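Local coordinates for protein UDP-glucose 4-epimerase (Campylobacter jejuni subsp. jejuni serotype O:2, PDB 7K3P) that probably interconverts UDP-glucose and UDP-galactose, and likely their N-acetylated counterparts, by NAD-dependent epimerisation at C4 of the sugar, at residues 168-173 with 185-190; 91-96 with 133-138. The protein carries 2 engineered substitutions. One frame throughout, in Å; residues are numbered along the deposited sequence.

How the contacts relate
Both contacts are buried in the NAD-binding Rossmann fold and share its parallel sheet, where strands 184-189 and 132-136 are neighbours. Contact 2 lies within that sheet, pairing strands 90-93 and 132-136; contact 1 sets helix 161-179 against one of its faces. Their chemistry differs accordingly: backbone hydrogen bonds and a cluster of rings join the strands of contact 2, while mainly side chains join helix to strand in contact 1, led by a carboxylate-guanidinium pair. S137 ties the two together, its OG 2.6 Å from E170 OE2 and its N 2.7 Å from L188 O. Both also touch NAD at the C-terminal ends of the strands.

Contact 1 of 2, residues 168-173 with 185-190; sequences MSEEVL and HCILRY. With NAD (nicotinamide-adenine-dinucleotide), chain C.
E170 and R189 form a two-pronged salt bridge between helix 161-179 and strand 184-189 of the Rossmann fold. R189 NE donates over 2.9 Å, almost straight at 172°, to the syn lone pair of E170 OE2, which lies close to the guanidinium plane. The second prong, from R189 NH2 to E170 OE1, is less certain because OE1 is crowded by a neighbouring atom. The carboxylate meets the guanidinium at its edge, the two planes only 15° apart. An arginine chain extended from CG to NE carries that edge to the helix. E170 OE2 also bonds S137 OG, and OE1 lies near R174, a pairing as doubtful as the second prong; R189 NH1 reaches Y142 OH and E152 O.

Y190, next along the chain, turns to the cofactor instead, its OH donating to NAD O4D over 2.9 Å while its ring meets the nicotinamide obliquely.

Beside the ion pair, along the same face of the helix, the contact becomes apolar. The aliphatic part of E170 rests on I187, with CG 3.8 Å from I187 CD1, and L173 CD1 lies 3.9 Å from I187 CG1. Helix and strand run nearly antiparallel, 159° between their directions and 9.8 Å between axes, so successive turns of the helix meet alternate residues of the strand. At the far end H185 presents a ring face to L173, with ND1 bonded to S177 OG. L173 CB sits over the imidazole face in a CH-pi contact, 4.2 Å from the ring centroid.

Contact 2 of 2, residues 91-96 with 133-138; sequences IVHFAA and FIFSST. With NAD (nicotinamide-adenine-dinucleotide), chain C.
I91 and F133 are paired in parallel on strands 90-93 and 132-136, central in the Rossmann sheet. Two strong backbone hydrogen bonds join the strands: I134 N to I91 O at 2.8 Å, and H93 N to I134 O at 2.7 Å, both nearly straight. Beyond these the pairing weakens: S136 N reaches H93 O at 3.3 Å, a weak bond.

Apolar and aromatic contacts cover both sides of the sheet. On the side of I91, H93 and F133, I91 CG2 lies over the F133 ring face, 3.9 Å from its centroid in a CH-pi contact. H93, its CG anti to the backbone N (chi1 180°), stands alongside F133 and F135: its CB approaches F133 CE1, and its ring meets that of F135 rim to rim, planes 21° apart. Both imidazole nitrogens are engaged, ND1 by S22 and NE2 by T118, which fixes the ring's rotation. V92 and I134 pack more loosely on the other side.

At the strand ends F94 O accepts a hydrogen bond from NAD O3D at 2.8 Å, while A96 CB packs against the same ribose. S136 OG, hydrogen-bonded to H255, comes 3.2 Å from F94 CD1.

The chemistry thus passes from rings to carbonyls, F94 O bonding NAD and S137 O 3.2 Å from NAD C6N, consistent with the main chain helping place the nicotinamide ribose.

Contact 1 of 2, residues 168-173 with 185-190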
ATOM      1  N   MET A 168      -3.251   1.235   3.171  1.00 20.51           N
ATOM      2  CA  MET A 168      -2.941   1.128   1.759  1.00 21.80           C
ATOM      3  C   MET A 168      -4.214   0.999   0.916  1.00 19.51           C
ATOM      4  O   MET A 168      -4.332   1.642  -0.130  1.00 24.48           O
ATOM      5  CB  MET A 168      -2.010  -0.053   1.510  1.00 19.27           C
ATOM      6  CG  MET A 168      -0.581   0.167   2.031  1.00 22.98           C
ATOM      7  SD  MET A 168       0.430  -1.288   1.674  1.00 22.74           S
ATOM      8  CE  MET A 168       1.946  -0.826   2.522  1.00 21.17           C
ATOM      9  N   SER A 169      -5.163   0.179   1.362  1.00 18.14           N
ATOM     10  CA  SER A 169      -6.426   0.057   0.618  1.00 22.39           C
ATOM     11  C   SER A 169      -7.213   1.369   0.628  1.00 21.89           C
ATOM     12  O   SER A 169      -7.819   1.730  -0.385  1.00 24.02           O
ATOM     13  CB  SER A 169      -7.292  -1.108   1.105  1.00 21.74           C
ATOM     14  OG  SER A 169      -6.717  -2.345   0.723  1.00 22.91           O
ATOM     15  N   GLU A 170      -7.190   2.089   1.752  1.00 18.25           N
ATOM     16  CA  GLU A 170      -7.820   3.418   1.804  1.00 21.52           C
ATOM     17  C   GLU A 170      -7.240   4.323   0.733  1.00 22.57           C
ATOM     18  O   GLU A 170      -7.970   5.069   0.075  1.00 20.75           O
ATOM     19  CB  GLU A 170      -7.607   4.096   3.169  1.00 19.24           C
ATOM     20  CG  GLU A 170      -8.429   3.532   4.312  1.00 19.46           C
ATOM     21  CD  GLU A 170      -8.493   4.497   5.516  1.00 22.01           C
ATOM     22  OE1 GLU A 170      -8.311   5.714   5.304  1.00 22.30           O
ATOM     23  OE2 GLU A 170      -8.736   4.038   6.655  1.00 20.26           O
ATOM     24  N   GLU A 171      -5.919   4.275   0.578  1.00 20.75           N
ATOM     25  CA  GLU A 171      -5.243   5.174  -0.349  1.00 21.68           C
ATOM     26  C   GLU A 171      -5.548   4.817  -1.798  1.00 23.67           C
ATOM     27  O   GLU A 171      -5.629   5.708  -2.668  1.00 23.38           O
ATOM     28  CB  GLU A 171      -3.731   5.203  -0.089  1.00 25.27           C
ATOM     29  CG  GLU A 171      -3.397   5.730   1.320  1.00 30.38           C
ATOM     30  CD  GLU A 171      -1.900   5.833   1.584  1.00 40.61           C
ATOM     31  OE1 GLU A 171      -1.111   5.316   0.767  1.00 41.63           O
ATOM     32  OE2 GLU A 171      -1.516   6.444   2.615  1.00 47.62           O
ATOM     33  N   VAL A 172      -5.711   3.524  -2.060  1.00 19.32           N
ATOM     34  CA  VAL A 172      -6.128   3.081  -3.393  1.00 21.68           C
ATOM     35  C   VAL A 172      -7.552   3.581  -3.672  1.00 20.18           C
ATOM     36  O   VAL A 172      -7.839   4.079  -4.763  1.00 21.61           O
ATOM     37  CB  VAL A 172      -6.032   1.551  -3.554  1.00 20.87           C
ATOM     38  CG1 VAL A 172      -6.540   1.104  -4.953  1.00 19.50           C
ATOM     39  CG2 VAL A 172      -4.582   1.082  -3.354  1.00 18.74           C
ATOM     40  N   LEU A 173      -8.439   3.470  -2.684  1.00 20.70           N
ATOM     41  CA  LEU A 173      -9.795   3.979  -2.860  1.00 21.85           C
ATOM     42  C   LEU A 173      -9.801   5.473  -3.179  1.00 24.45           C
ATOM     43  O   LEU A 173     -10.535   5.917  -4.068  1.00 25.96           O
ATOM     44  CB  LEU A 173     -10.670   3.690  -1.639  1.00 21.17           C
ATOM     45  CG  LEU A 173     -11.138   2.259  -1.447  1.00 20.24           C
ATOM     46  CD1 LEU A 173     -11.750   2.100  -0.057  1.00 18.30           C
ATOM     47  CD2 LEU A 173     -12.164   1.875  -2.539  1.00 19.28           C
ATOM     48  N   HIS A 185     -16.662   6.064  -2.666  1.00 23.00           N
ATOM     49  CA  HIS A 185     -16.262   5.169  -1.592  1.00 23.53           C
ATOM     50  C   HIS A 185     -16.612   5.799  -0.254  1.00 24.05           C
ATOM     51  O   HIS A 185     -16.536   7.013  -0.098  1.00 22.10           O
ATOM     52  CB  HIS A 185     -14.758   4.884  -1.646  1.00 19.88           C
ATOM     53  CG  HIS A 185     -13.894   6.066  -1.324  1.00 21.57           C
ATOM     54  ND1 HIS A 185     -13.409   6.916  -2.297  1.00 19.75           N
ATOM     55  CD2 HIS A 185     -13.414   6.533  -0.141  1.00 24.37           C
ATOM     56  CE1 HIS A 185     -12.666   7.853  -1.728  1.00 22.86           C
ATOM     57  NE2 HIS A 185     -12.654   7.648  -0.425  1.00 21.10           N
ATOM     58  N   CYS A 186     -17.002   4.966   0.701  1.00 22.71           N
ATOM     59  CA  CYS A 186     -17.127   5.425   2.066  1.00 23.12           C
ATOM     60  C   CYS A 186     -16.329   4.494   2.964  1.00 23.50           C
ATOM     61  O   CYS A 186     -16.601   3.298   3.023  1.00 23.41           O
ATOM     62  CB  CYS A 186     -18.588   5.430   2.496  1.00 25.38           C
ATOM     63  SG  CYS A 186     -18.841   6.287   4.070  1.00 29.82           S
ATOM     64  N   ILE A 187     -15.341   5.048   3.652  1.00 23.84           N
ATOM     65  CA  ILE A 187     -14.487   4.256   4.520  1.00 18.63           C
ATOM     66  C   ILE A 187     -14.927   4.378   5.967  1.00 22.30           C
ATOM     67  O   ILE A 187     -15.118   5.492   6.470  1.00 22.61           O
ATOM     68  CB  ILE A 187     -13.031   4.720   4.413  1.00 23.60           C
ATOM     69  CG1 ILE A 187     -12.455   4.336   3.042  1.00 21.32           C
ATOM     70  CG2 ILE A 187     -12.200   4.115   5.566  1.00 19.84           C
ATOM     71  CD1 ILE A 187     -11.318   5.253   2.587  1.00 22.24           C
ATOM     72  N   LEU A 188     -15.072   3.246   6.648  1.00 21.03           N
ATOM     73  CA  LEU A 188     -15.441   3.265   8.063  1.00 21.08           C
ATOM     74  C   LEU A 188     -14.268   2.795   8.939  1.00 22.48           C
ATOM     75  O   LEU A 188     -13.722   1.699   8.731  1.00 23.11           O
ATOM     76  CB  LEU A 188     -16.692   2.399   8.307  1.00 19.01           C
ATOM     77  CG  LEU A 188     -17.948   2.815   7.532  1.00 24.68           C
ATOM     78  CD1 LEU A 188     -19.140   1.954   7.901  1.00 25.56           C
ATOM     79  CD2 LEU A 188     -18.264   4.277   7.818  1.00 20.71           C
ATOM     80  N   ARG A 189     -13.866   3.622   9.907  1.00 19.57           N
ATOM     81  CA  ARG A 189     -12.838   3.214  10.879  1.00 19.66           C
ATOM     82  C   ARG A 189     -13.475   3.078  12.259  1.00 25.63           C
ATOM     83  O   ARG A 189     -14.349   3.876  12.621  1.00 22.28           O
ATOM     84  CB  ARG A 189     -11.722   4.249  10.944  1.00 20.70           C
ATOM     85  CG  ARG A 189     -11.040   4.559   9.614  1.00 20.63           C
ATOM     86  CD  ARG A 189     -10.150   5.764   9.773  1.00 21.12           C
ATOM     87  NE  ARG A 189      -9.511   6.161   8.523  1.00 21.89           N
ATOM     88  CZ  ARG A 189      -9.160   7.406   8.243  1.00 22.98           C
ATOM     89  NH1 ARG A 189      -9.379   8.371   9.140  1.00 23.95           N
ATOM     90  NH2 ARG A 189      -8.600   7.682   7.078  1.00 20.31           N
ATOM     91  N   TYR A 190     -13.039   2.084  13.028  1.00 20.61           N
ATOM     92  CA  TYR A 190     -13.578   1.878  14.365  1.00 23.00           C
ATOM     93  C   TYR A 190     -12.644   1.019  15.189  1.00 27.36           C
ATOM     94  O   TYR A 190     -11.752   0.345  14.647  1.00 21.29           O
ATOM     95  CB  TYR A 190     -14.983   1.245  14.310  1.00 23.48           C
ATOM     96  CG  TYR A 190     -15.124   0.109  13.300  1.00 24.49           C
ATOM     97  CD1 TYR A 190     -15.282   0.368  11.943  1.00 22.03           C
ATOM     98  CD2 TYR A 190     -15.136  -1.214  13.718  1.00 22.71           C
ATOM     99  CE1 TYR A 190     -15.432  -0.688  11.012  1.00 20.85           C
ATOM    100  CE2 TYR A 190     -15.295  -2.252  12.818  1.00 23.97           C
ATOM    101  CZ  TYR A 190     -15.436  -1.983  11.473  1.00 24.65           C
ATOM    102  OH  TYR A 190     -15.585  -3.036  10.592  1.00 27.11           O
TER
HETATM  103  PA  NAD C 401     -14.396 -11.960  10.276  1.00 29.33           P
HETATM  104  O1A NAD C 401     -13.180 -12.849  10.186  1.00 28.16           O
HETATM  105  O2A NAD C 401     -15.458 -12.591  11.130  1.00 26.60           O
HETATM  106  O5B NAD C 401     -15.029 -11.722   8.850  1.00 25.58           O
HETATM  107  C5B NAD C 401     -14.198 -11.851   7.732  1.00 24.45           C
HETATM  108  C4B NAD C 401     -14.899 -12.626   6.687  1.00 27.93           C
HETATM  109  O4B NAD C 401     -14.284 -12.490   5.438  1.00 26.74           O
HETATM  110  C3B NAD C 401     -14.926 -14.146   7.037  1.00 26.44           C
HETATM  111  O3B NAD C 401     -16.248 -14.807   7.032  1.00 28.24           O
HETATM  112  C2B NAD C 401     -13.848 -14.740   6.100  1.00 32.66           C
HETATM  113  O2B NAD C 401     -14.080 -16.041   5.763  1.00 30.20           O
HETATM  114  C1B NAD C 401     -13.978 -13.798   4.947  1.00 23.95           C
HETATM  115  N9A NAD C 401     -12.781 -13.784   4.092  1.00 28.04           N
HETATM  116  C8A NAD C 401     -11.512 -13.546   4.483  1.00 25.57           C
HETATM  117  N7A NAD C 401     -10.675 -13.636   3.438  1.00 26.37           N
HETATM  118  C5A NAD C 401     -11.379 -13.931   2.338  1.00 24.41           C
HETATM  119  C6A NAD C 401     -11.052 -14.152   0.990  1.00 23.43           C
HETATM  120  N6A NAD C 401      -9.679 -14.047   0.555  1.00 23.86           N
HETATM  121  N1A NAD C 401     -12.024 -14.429   0.098  1.00 24.00           N
HETATM  122  C2A NAD C 401     -13.314 -14.528   0.464  1.00 23.77           C
HETATM  123  N3A NAD C 401     -13.675 -14.338   1.776  1.00 26.21           N
HETATM  124  C4A NAD C 401     -12.739 -14.038   2.722  1.00 25.16           C
HETATM  125  O3  NAD C 401     -13.928 -10.560  10.868  1.00 30.54           O
HETATM  126  PN  NAD C 401     -14.924  -9.445  11.371  1.00 27.67           P
HETATM  127  O1N NAD C 401     -16.344  -9.760  10.937  1.00 25.34           O
HETATM  128  O2N NAD C 401     -14.830  -9.394  12.866  1.00 29.26           O
HETATM  129  O5D NAD C 401     -14.455  -8.069  10.749  1.00 27.37           O
HETATM  130  C5D NAD C 401     -14.799  -7.791   9.412  1.00 23.74           C
HETATM  131  C4D NAD C 401     -14.129  -6.519   8.919  1.00 24.24           C
HETATM  132  O4D NAD C 401     -14.275  -5.469   9.850  1.00 24.58           O
HETATM  133  C3D NAD C 401     -12.658  -6.683   8.553  1.00 18.67           C
HETATM  134  O3D NAD C 401     -12.378  -5.943   7.433  1.00 21.38           O
HETATM  135  C2D NAD C 401     -11.908  -6.074   9.662  1.00 25.96           C
HETATM  136  O2D NAD C 401     -10.660  -5.605   9.311  1.00 23.72           O
HETATM  137  C1D NAD C 401     -12.907  -4.983  10.131  1.00 24.81           C
HETATM  138  N1N NAD C 401     -12.737  -4.535  11.590  1.00 27.85           N
HETATM  139  C2N NAD C 401     -13.078  -5.469  12.548  1.00 23.39           C
HETATM  140  C3N NAD C 401     -12.956  -5.134  13.893  1.00 25.03           C
HETATM  141  C7N NAD C 401     -13.325  -6.144  14.949  1.00 28.34           C
HETATM  142  O7N NAD C 401     -13.706  -7.268  14.659  1.00 29.93           O
HETATM  143  N7N NAD C 401     -13.211  -5.773  16.319  1.00 24.02           N
HETATM  144  C4N NAD C 401     -12.508  -3.876  14.248  1.00 23.56           C
HETATM  145  C5N NAD C 401     -12.171  -2.953  13.283  1.00 23.02           C
HETATM  146  C6N NAD C 401     -12.283  -3.276  11.924  1.00 24.20           C

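Contact 2 of 2, residues 91-96 with 133-138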
ATOM      1  N   ILE A  91     -20.980  -2.472  -3.215  1.00 27.64           N
ATOM      2  CA  ILE A  91     -20.305  -3.498  -2.438  1.00 28.77           C
ATOM      3  C   ILE A  91     -20.022  -2.949  -1.038  1.00 24.13           C
ATOM      4  O   ILE A  91     -19.656  -1.782  -0.875  1.00 24.05           O
ATOM      5  CB  ILE A  91     -18.987  -3.962  -3.111  1.00 26.01           C
ATOM      6  CG1 ILE A  91     -18.269  -4.999  -2.245  1.00 26.82           C
ATOM      7  CG2 ILE A  91     -18.044  -2.790  -3.363  1.00 19.06           C
ATOM      8  CD1 ILE A  91     -17.032  -5.565  -2.941  1.00 30.29           C
ATOM      9  N   VAL A  92     -20.229  -3.805  -0.048  1.00 24.68           N
ATOM     10  CA  VAL A  92     -19.855  -3.553   1.324  1.00 25.69           C
ATOM     11  C   VAL A  92     -18.786  -4.581   1.621  1.00 26.02           C
ATOM     12  O   VAL A  92     -19.067  -5.789   1.666  1.00 24.83           O
ATOM     13  CB  VAL A  92     -21.047  -3.736   2.269  1.00 27.59           C
ATOM     14  CG1 VAL A  92     -20.621  -3.473   3.705  1.00 24.79           C
ATOM     15  CG2 VAL A  92     -22.201  -2.781   1.860  1.00 26.60           C
ATOM     16  N   HIS A  93     -17.552  -4.104   1.806  1.00 23.18           N
ATOM     17  CA  HIS A  93     -16.372  -4.979   1.816  1.00 20.66           C
ATOM     18  C   HIS A  93     -15.810  -5.266   3.228  1.00 21.25           C
ATOM     19  O   HIS A  93     -15.045  -4.463   3.776  1.00 24.24           O
ATOM     20  CB  HIS A  93     -15.293  -4.354   0.917  1.00 21.97           C
ATOM     21  CG  HIS A  93     -14.021  -5.140   0.836  1.00 23.33           C
ATOM     22  ND1 HIS A  93     -14.000  -6.536   0.817  1.00 22.28           N
ATOM     23  CD2 HIS A  93     -12.728  -4.753   0.768  1.00 19.44           C
ATOM     24  CE1 HIS A  93     -12.752  -6.944   0.742  1.00 23.57           C
ATOM     25  NE2 HIS A  93     -11.950  -5.890   0.708  1.00 20.85           N
ATOM     26  N   PHE A  94     -16.184  -6.406   3.800  1.00 21.35           N
ATOM     27  CA  PHE A  94     -15.726  -6.826   5.127  1.00 22.26           C
ATOM     28  C   PHE A  94     -14.547  -7.809   5.080  1.00 26.00           C
ATOM     29  O   PHE A  94     -13.816  -7.953   6.071  1.00 20.23           O
ATOM     30  CB  PHE A  94     -16.840  -7.566   5.876  1.00 23.88           C
ATOM     31  CG  PHE A  94     -17.994  -6.698   6.300  1.00 29.24           C
ATOM     32  CD1 PHE A  94     -17.894  -5.868   7.414  1.00 26.66           C
ATOM     33  CD2 PHE A  94     -19.197  -6.752   5.613  1.00 27.45           C
ATOM     34  CE1 PHE A  94     -18.973  -5.078   7.811  1.00 27.96           C
ATOM     35  CE2 PHE A  94     -20.277  -5.968   5.996  1.00 27.22           C
ATOM     36  CZ  PHE A  94     -20.171  -5.135   7.102  1.00 25.08           C
ATOM     37  N   ALA A  95     -14.419  -8.551   3.977  1.00 23.66           N
ATOM     38  CA  ALA A  95     -13.443  -9.646   3.897  1.00 24.19           C
ATOM     39  C   ALA A  95     -12.017  -9.149   4.130  1.00 20.23           C
ATOM     40  O   ALA A  95     -11.548  -8.220   3.465  1.00 18.61           O
ATOM     41  CB  ALA A  95     -13.543 -10.368   2.543  1.00 25.04           C
ATOM     42  N   ALA A  96     -11.332  -9.776   5.081  1.00 23.93           N
ATOM     43  CA  ALA A  96      -9.960  -9.422   5.405  1.00 24.42           C
ATOM     44  C   ALA A  96      -9.445 -10.382   6.466  1.00 22.22           C
ATOM     45  O   ALA A  96     -10.228 -11.136   7.041  1.00 23.81           O
ATOM     46  CB  ALA A  96      -9.903  -7.982   5.935  1.00 23.00           C
ATOM     47  N   PHE A 133     -18.714   1.990  -2.942  1.00 25.12           N
ATOM     48  CA  PHE A 133     -17.846   1.025  -2.263  1.00 23.31           C
ATOM     49  C   PHE A 133     -17.776   1.357  -0.767  1.00 18.70           C
ATOM     50  O   PHE A 133     -17.232   2.393  -0.395  1.00 21.72           O
ATOM     51  CB  PHE A 133     -16.444   1.100  -2.892  1.00 21.47           C
ATOM     52  CG  PHE A 133     -15.548  -0.065  -2.551  1.00 21.73           C
ATOM     53  CD1 PHE A 133     -15.124  -0.285  -1.245  1.00 20.80           C
ATOM     54  CD2 PHE A 133     -15.105  -0.924  -3.552  1.00 23.75           C
ATOM     55  CE1 PHE A 133     -14.282  -1.364  -0.935  1.00 21.49           C
ATOM     56  CE2 PHE A 133     -14.274  -1.999  -3.259  1.00 23.90           C
ATOM     57  CZ  PHE A 133     -13.857  -2.223  -1.949  1.00 23.06           C
ATOM     58  N   ILE A 134     -18.337   0.505   0.089  1.00 21.98           N
ATOM     59  CA  ILE A 134     -18.219   0.743   1.524  1.00 23.27           C
ATOM     60  C   ILE A 134     -17.098  -0.154   2.062  1.00 24.62           C
ATOM     61  O   ILE A 134     -17.156  -1.389   1.929  1.00 22.69           O
ATOM     62  CB  ILE A 134     -19.574   0.575   2.272  1.00 26.45           C
ATOM     63  CG1 ILE A 134     -20.567   1.671   1.830  1.00 26.06           C
ATOM     64  CG2 ILE A 134     -19.374   0.688   3.782  1.00 20.50           C
ATOM     65  CD1 ILE A 134     -21.455   1.257   0.716  1.00 33.88           C
ATOM     66  N   PHE A 135     -16.057   0.467   2.622  1.00 21.43           N
ATOM     67  CA  PHE A 135     -14.868  -0.276   3.067  1.00 19.11           C
ATOM     68  C   PHE A 135     -14.742  -0.282   4.586  1.00 21.47           C
ATOM     69  O   PHE A 135     -14.684   0.785   5.221  1.00 22.67           O
ATOM     70  CB  PHE A 135     -13.618   0.337   2.439  1.00 22.97           C
ATOM     71  CG  PHE A 135     -12.329  -0.353   2.826  1.00 22.55           C
ATOM     72  CD1 PHE A 135     -12.220  -1.739   2.767  1.00 20.06           C
ATOM     73  CD2 PHE A 135     -11.215   0.395   3.205  1.00 20.52           C
ATOM     74  CE1 PHE A 135     -11.016  -2.380   3.117  1.00 22.99           C
ATOM     75  CE2 PHE A 135     -10.010  -0.226   3.546  1.00 22.34           C
ATOM     76  CZ  PHE A 135      -9.911  -1.622   3.496  1.00 22.38           C
ATOM     77  N   SER A 136     -14.719  -1.480   5.170  1.00 19.30           N
ATOM     78  CA  SER A 136     -14.425  -1.634   6.582  1.00 22.45           C
ATOM     79  C   SER A 136     -12.927  -1.446   6.798  1.00 27.07           C
ATOM     80  O   SER A 136     -12.140  -2.387   6.579  1.00 24.71           O
ATOM     81  CB  SER A 136     -14.812  -3.025   7.065  1.00 20.91           C
ATOM     82  OG  SER A 136     -16.156  -3.308   6.771  1.00 33.62           O
ATOM     83  N   SER A 137     -12.529  -0.241   7.211  1.00 20.04           N
ATOM     84  CA  SER A 137     -11.136  -0.002   7.576  1.00 18.51           C
ATOM     85  C   SER A 137     -11.036  -0.207   9.088  1.00 19.29           C
ATOM     86  O   SER A 137     -11.762  -1.021   9.643  1.00 18.61           O
ATOM     87  CB  SER A 137     -10.720   1.404   7.177  1.00 19.13           C
ATOM     88  OG  SER A 137      -9.341   1.603   7.410  1.00 20.23           O
ATOM     89  N   THR A 138     -10.166   0.539   9.762  1.00 19.08           N
ATOM     90  CA  THR A 138      -9.921   0.277  11.183  1.00 19.56           C
ATOM     91  C   THR A 138      -9.274   1.470  11.867  1.00 19.75           C
ATOM     92  O   THR A 138      -8.586   2.253  11.226  1.00 20.53           O
ATOM     93  CB  THR A 138      -8.971  -0.941  11.385  1.00 20.27           C
ATOM     94  OG1 THR A 138      -8.565  -1.023  12.766  1.00 22.48           O
ATOM     95  CG2 THR A 138      -7.704  -0.792  10.519  1.00 20.53           C
TER
HETATM   96  PA  NAD C 401     -14.396 -11.960  10.276  1.00 29.33           P
HETATM   97  O1A NAD C 401     -13.180 -12.849  10.186  1.00 28.16           O
HETATM   98  O2A NAD C 401     -15.458 -12.591  11.130  1.00 26.60           O
HETATM   99  O5B NAD C 401     -15.029 -11.722   8.850  1.00 25.58           O
HETATM  100  C5B NAD C 401     -14.198 -11.851   7.732  1.00 24.45           C
HETATM  101  C4B NAD C 401     -14.899 -12.626   6.687  1.00 27.93           C
HETATM  102  O4B NAD C 401     -14.284 -12.490   5.438  1.00 26.74           O
HETATM  103  C3B NAD C 401     -14.926 -14.146   7.037  1.00 26.44           C
HETATM  104  O3B NAD C 401     -16.248 -14.807   7.032  1.00 28.24           O
HETATM  105  C2B NAD C 401     -13.848 -14.740   6.100  1.00 32.66           C
HETATM  106  O2B NAD C 401     -14.080 -16.041   5.763  1.00 30.20           O
HETATM  107  C1B NAD C 401     -13.978 -13.798   4.947  1.00 23.95           C
HETATM  108  N9A NAD C 401     -12.781 -13.784   4.092  1.00 28.04           N
HETATM  109  C8A NAD C 401     -11.512 -13.546   4.483  1.00 25.57           C
HETATM  110  N7A NAD C 401     -10.675 -13.636   3.438  1.00 26.37           N
HETATM  111  C5A NAD C 401     -11.379 -13.931   2.338  1.00 24.41           C
HETATM  112  C6A NAD C 401     -11.052 -14.152   0.990  1.00 23.43           C
HETATM  113  N6A NAD C 401      -9.679 -14.047   0.555  1.00 23.86           N
HETATM  114  N1A NAD C 401     -12.024 -14.429   0.098  1.00 24.00           N
HETATM  115  C2A NAD C 401     -13.314 -14.528   0.464  1.00 23.77           C
HETATM  116  N3A NAD C 401     -13.675 -14.338   1.776  1.00 26.21           N
HETATM  117  C4A NAD C 401     -12.739 -14.038   2.722  1.00 25.16           C
HETATM  118  O3  NAD C 401     -13.928 -10.560  10.868  1.00 30.54           O
HETATM  119  PN  NAD C 401     -14.924  -9.445  11.371  1.00 27.67           P
HETATM  120  O1N NAD C 401     -16.344  -9.760  10.937  1.00 25.34           O
HETATM  121  O2N NAD C 401     -14.830  -9.394  12.866  1.00 29.26           O
HETATM  122  O5D NAD C 401     -14.455  -8.069  10.749  1.00 27.37           O
HETATM  123  C5D NAD C 401     -14.799  -7.791   9.412  1.00 23.74           C
HETATM  124  C4D NAD C 401     -14.129  -6.519   8.919  1.00 24.24           C
HETATM  125  O4D NAD C 401     -14.275  -5.469   9.850  1.00 24.58           O
HETATM  126  C3D NAD C 401     -12.658  -6.683   8.553  1.00 18.67           C
HETATM  127  O3D NAD C 401     -12.378  -5.943   7.433  1.00 21.38           O
HETATM  128  C2D NAD C 401     -11.908  -6.074   9.662  1.00 25.96           C
HETATM  129  O2D NAD C 401     -10.660  -5.605   9.311  1.00 23.72           O
HETATM  130  C1D NAD C 401     -12.907  -4.983  10.131  1.00 24.81           C
HETATM  131  N1N NAD C 401     -12.737  -4.535  11.590  1.00 27.85           N
HETATM  132  C2N NAD C 401     -13.078  -5.469  12.548  1.00 23.39           C
HETATM  133  C3N NAD C 401     -12.956  -5.134  13.893  1.00 25.03           C
HETATM  134  C7N NAD C 401     -13.325  -6.144  14.949  1.00 28.34           C
HETATM  135  O7N NAD C 401     -13.706  -7.268  14.659  1.00 29.93           O
HETATM  136  N7N NAD C 401     -13.211  -5.773  16.319  1.00 24.02           N
HETATM  137  C4N NAD C 401     -12.508  -3.876  14.248  1.00 23.56           C
HETATM  138  C5N NAD C 401     -12.171  -2.953  13.283  1.00 23.02           C
HETATM  139  C6N NAD C 401     -12.283  -3.276  11.924  1.00 24.20           C